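Local structure of uncharacterized protein (Bacteroides vulgatus, 4FMR) at residues Asp208-Tyr219 and Pro230-Gly241. The protein is of unknown function but probably binds DNA, pairing an HU/IHF-like DNA-binding domain with an immunoglobulin-like domain. Numbering follows the deposited sequence.
Sequences DGEYMLTVTTQY and PRSTSHTIYIGG
Glu210 reaches across to the neighbouring strand, where Thr236 OG1 donates to its OE2 at 2.8 Å, on the lone pair turned away from the other carboxylate oxygen. The glutamate starts with CG anti to its backbone N (chi1 -152°) and then bends at chi2, which brings the carboxylate over strand 231-240, with OE1 near the ring plane of Tyr238 at its edge and 3.4 Å from Tyr238 CB. On the same face SE of selenomethionine Met212 rests 3.5 Å from His235 C, and its CE lies against Thr236 CB. Farther along, two hydroxyl-hydroxyl hydrogen bonds join the strands, Thr214 OG1 with Ser234 OG at 2.6 Å and Thr216 OG1 with Ser232 OG at 2.8 Å. On the opposite face, toward the Asp208 end, the packing is apolar: Ile239 CD1 sits over the Tyr211 ring in a CH-pi contact, 4.1 Å from its centroid, while Ile237 CG2 packs on Tyr211 CB and Leu213 CB. Strands 209-217 and 231-240 form a long antiparallel ladder within the immunoglobulin-like domain, with hydrogen-bonded pairs running from Gly209-Ile239 to Thr217-Arg231. Leu213 and Ile237 turn inward onto Leu156 and Phe154 of strand 153-159, in the facing sheet. At one end Gly241 N comes from above the Asp208 carboxylate plane to bond OD2 at 2.9 Å, and a water links that oxygen to Tyr238 OH. This end also meets the second subunit, whose Arg113 forms a salt bridge with Asp208 OD1 and whose Arg81 forms one with Glu210 OE2. With an alanine in place of this glutamate, the Thr236 hydroxyl and Arg81 of the second subunit would probably both lose their carboxylate partner. At the other end, Thr217 OG1 accepts from Tyr219 N in an ST turn and is held in turn by Thr162 O and Ala164 N.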
# COMPACT_ATOMS: atom_id res chain seq x y z
N ASP B 208 17.57 -0.13 4.26
CA ASP B 208 16.31 -0.58 3.66
C ASP B 208 16.42 -2.00 3.12
O ASP B 208 17.46 -2.39 2.56
CB ASP B 208 15.84 0.34 2.50
CG ASP B 208 15.75 1.81 2.82
OD1 ASP B 208 16.80 2.45 2.97
OD2 ASP B 208 14.63 2.35 2.80
N GLY B 209 15.35 -2.75 3.27
CA GLY B 209 15.31 -4.10 2.74
C GLY B 209 14.66 -5.10 3.64
O GLY B 209 14.24 -4.78 4.76
N GLU B 210 14.56 -6.31 3.13
CA GLU B 210 14.02 -7.45 3.82
C GLU B 210 15.06 -8.00 4.83
O GLU B 210 16.28 -7.95 4.59
CB GLU B 210 13.58 -8.52 2.82
CG GLU B 210 12.43 -9.37 3.37
CD GLU B 210 11.02 -8.81 3.32
OE1 GLU B 210 10.79 -7.80 2.61
OE2 GLU B 210 10.12 -9.41 3.97
N TYR B 211 14.56 -8.44 5.98
CA TYR B 211 15.30 -9.06 7.08
C TYR B 211 14.52 -10.23 7.62
O TYR B 211 13.29 -10.25 7.51
CB TYR B 211 15.57 -8.06 8.24
CG TYR B 211 16.52 -6.93 7.95
CD1 TYR B 211 16.12 -5.84 7.16
CD2 TYR B 211 17.79 -6.89 8.51
CE1 TYR B 211 17.00 -4.80 6.86
CE2 TYR B 211 18.67 -5.84 8.24
CZ TYR B 211 18.27 -4.80 7.42
OH TYR B 211 19.11 -3.77 7.16
N MSE B 212 15.23 -11.19 8.22
CA MSE B 212 14.61 -12.27 8.96
C MSE B 212 14.68 -11.85 10.43
O MSE B 212 15.77 -11.62 10.95
CB MSE B 212 15.27 -13.63 8.69
CG MSE B 212 14.53 -14.81 9.37
SE MSE B 212 12.65 -14.97 8.76
CE MSE B 212 12.87 -15.15 6.84
N LEU B 213 13.50 -11.60 11.04
CA LEU B 213 13.39 -11.24 12.45
C LEU B 213 13.26 -12.54 13.27
O LEU B 213 12.40 -13.37 12.99
CB LEU B 213 12.21 -10.26 12.71
CG LEU B 213 12.11 -9.71 14.16
CD1 LEU B 213 11.52 -8.30 14.18
CD2 LEU B 213 11.26 -10.62 15.06
N THR B 214 14.09 -12.68 14.31
CA THR B 214 14.08 -13.87 15.16
C THR B 214 13.98 -13.48 16.62
O THR B 214 14.64 -12.54 17.06
CB THR B 214 15.33 -14.73 14.87
OG1 THR B 214 15.31 -15.07 13.47
CG2 THR B 214 15.41 -16.01 15.73
N VAL B 215 13.10 -14.19 17.35
CA VAL B 215 12.87 -14.10 18.79
C VAL B 215 13.49 -15.36 19.39
O VAL B 215 13.02 -16.45 19.09
CB VAL B 215 11.37 -13.94 19.19
CG1 VAL B 215 11.17 -14.09 20.70
CG2 VAL B 215 10.79 -12.61 18.70
N THR B 216 14.56 -15.21 20.19
CA THR B 216 15.24 -16.33 20.86
C THR B 216 14.99 -16.19 22.37
O THR B 216 15.22 -15.11 22.94
CB THR B 216 16.73 -16.38 20.50
OG1 THR B 216 16.85 -16.44 19.09
CG2 THR B 216 17.46 -17.55 21.15
N THR B 217 14.49 -17.26 23.01
CA THR B 217 14.16 -17.15 24.43
C THR B 217 14.20 -18.51 25.11
O THR B 217 14.08 -19.55 24.45
CB THR B 217 12.75 -16.48 24.58
OG1 THR B 217 12.49 -16.18 25.96
CG2 THR B 217 11.61 -17.29 23.96
N GLN B 218 14.35 -18.49 26.46
CA GLN B 218 14.33 -19.69 27.31
C GLN B 218 13.00 -19.73 28.10
O GLN B 218 12.83 -20.55 29.01
CB GLN B 218 15.54 -19.73 28.24
CG GLN B 218 16.82 -20.07 27.49
CD GLN B 218 18.06 -19.84 28.30
OE1 GLN B 218 18.48 -18.71 28.54
NE2 GLN B 218 18.71 -20.93 28.68
N TYR B 219 12.05 -18.84 27.74
CA TYR B 219 10.72 -18.76 28.33
C TYR B 219 9.89 -19.93 27.84
O TYR B 219 9.71 -20.08 26.63
CB TYR B 219 10.05 -17.41 27.99
CG TYR B 219 8.62 -17.29 28.51
CD1 TYR B 219 8.36 -17.01 29.85
CD2 TYR B 219 7.54 -17.46 27.65
CE1 TYR B 219 7.06 -16.93 30.33
CE2 TYR B 219 6.23 -17.36 28.12
CZ TYR B 219 5.99 -17.09 29.45
OH TYR B 219 4.69 -17.01 29.90
N PRO B 230 17.84 -22.37 24.70
CA PRO B 230 16.92 -21.39 24.11
C PRO B 230 16.29 -21.89 22.80
O PRO B 230 16.90 -22.67 22.06
CB PRO B 230 17.80 -20.16 23.84
CG PRO B 230 19.12 -20.45 24.45
CD PRO B 230 19.24 -21.94 24.55
N ARG B 231 15.06 -21.43 22.53
CA ARG B 231 14.35 -21.78 21.30
C ARG B 231 14.09 -20.48 20.53
O ARG B 231 14.13 -19.39 21.11
CB ARG B 231 13.07 -22.61 21.57
CG ARG B 231 12.04 -21.97 22.51
CD ARG B 231 10.80 -22.83 22.61
NE ARG B 231 9.73 -22.15 23.35
CZ ARG B 231 8.54 -22.67 23.60
NH1 ARG B 231 8.23 -23.88 23.17
NH2 ARG B 231 7.63 -21.97 24.27
N SER B 232 13.88 -20.60 19.22
CA SER B 232 13.74 -19.49 18.28
C SER B 232 12.56 -19.65 17.38
O SER B 232 12.25 -20.76 16.95
CB SER B 232 14.98 -19.39 17.40
OG SER B 232 16.11 -19.04 18.19
N THR B 233 11.94 -18.51 17.07
CA THR B 233 10.83 -18.41 16.13
C THR B 233 11.12 -17.14 15.32
O THR B 233 11.70 -16.17 15.82
CB THR B 233 9.46 -18.48 16.82
OG1 THR B 233 8.50 -18.69 15.79
CG2 THR B 233 9.11 -17.21 17.64
N SER B 234 10.76 -17.19 14.04
CA SER B 234 11.07 -16.14 13.09
C SER B 234 9.89 -15.69 12.28
O SER B 234 8.87 -16.37 12.20
CB SER B 234 12.15 -16.64 12.13
OG SER B 234 13.41 -16.76 12.77
N HIS B 235 10.06 -14.53 11.63
CA HIS B 235 9.14 -13.94 10.69
C HIS B 235 9.92 -12.98 9.82
O HIS B 235 10.79 -12.28 10.32
CB HIS B 235 7.94 -13.23 11.36
CG HIS B 235 6.79 -13.05 10.42
ND1 HIS B 235 6.83 -12.10 9.41
CD2 HIS B 235 5.65 -13.76 10.30
CE1 HIS B 235 5.72 -12.26 8.72
NE2 HIS B 235 4.96 -13.22 9.23
N THR B 236 9.61 -12.94 8.52
CA THR B 236 10.26 -12.01 7.61
C THR B 236 9.74 -10.58 7.89
O THR B 236 8.62 -10.40 8.38
CB THR B 236 10.04 -12.45 6.16
OG1 THR B 236 10.98 -11.75 5.33
CG2 THR B 236 8.60 -12.23 5.68
N ILE B 237 10.57 -9.57 7.59
CA ILE B 237 10.19 -8.18 7.87
C ILE B 237 10.84 -7.27 6.83
O ILE B 237 12.02 -7.43 6.52
CB ILE B 237 10.57 -7.74 9.35
CG1 ILE B 237 10.02 -6.33 9.74
CG2 ILE B 237 12.08 -7.82 9.60
CD1 ILE B 237 10.07 -5.96 11.31
N TYR B 238 10.09 -6.30 6.36
CA TYR B 238 10.68 -5.30 5.48
C TYR B 238 10.97 -4.06 6.31
O TYR B 238 10.07 -3.52 6.97
CB TYR B 238 9.82 -4.98 4.27
CG TYR B 238 10.41 -3.86 3.44
CD1 TYR B 238 11.45 -4.10 2.54
CD2 TYR B 238 9.95 -2.55 3.56
CE1 TYR B 238 12.05 -3.06 1.83
CE2 TYR B 238 10.54 -1.50 2.86
CZ TYR B 238 11.58 -1.76 1.99
OH TYR B 238 12.13 -0.73 1.25
N ILE B 239 12.20 -3.59 6.27
CA ILE B 239 12.53 -2.38 7.02
C ILE B 239 12.77 -1.24 6.05
O ILE B 239 13.54 -1.38 5.10
CB ILE B 239 13.73 -2.63 7.98
CG1 ILE B 239 13.31 -3.67 9.08
CG2 ILE B 239 14.21 -1.28 8.61
CD1 ILE B 239 14.34 -4.23 9.91
N GLY B 240 12.07 -0.13 6.27
CA GLY B 240 12.22 1.08 5.49
C GLY B 240 13.10 2.01 6.30
O GLY B 240 12.95 2.07 7.53
N GLY B 241 14.01 2.71 5.62
CA GLY B 241 14.95 3.64 6.23
C GLY B 241 14.32 4.63 7.19
O GLY B 241 13.15 4.99 7.05
O HOH W 1 12.03 1.98 2.09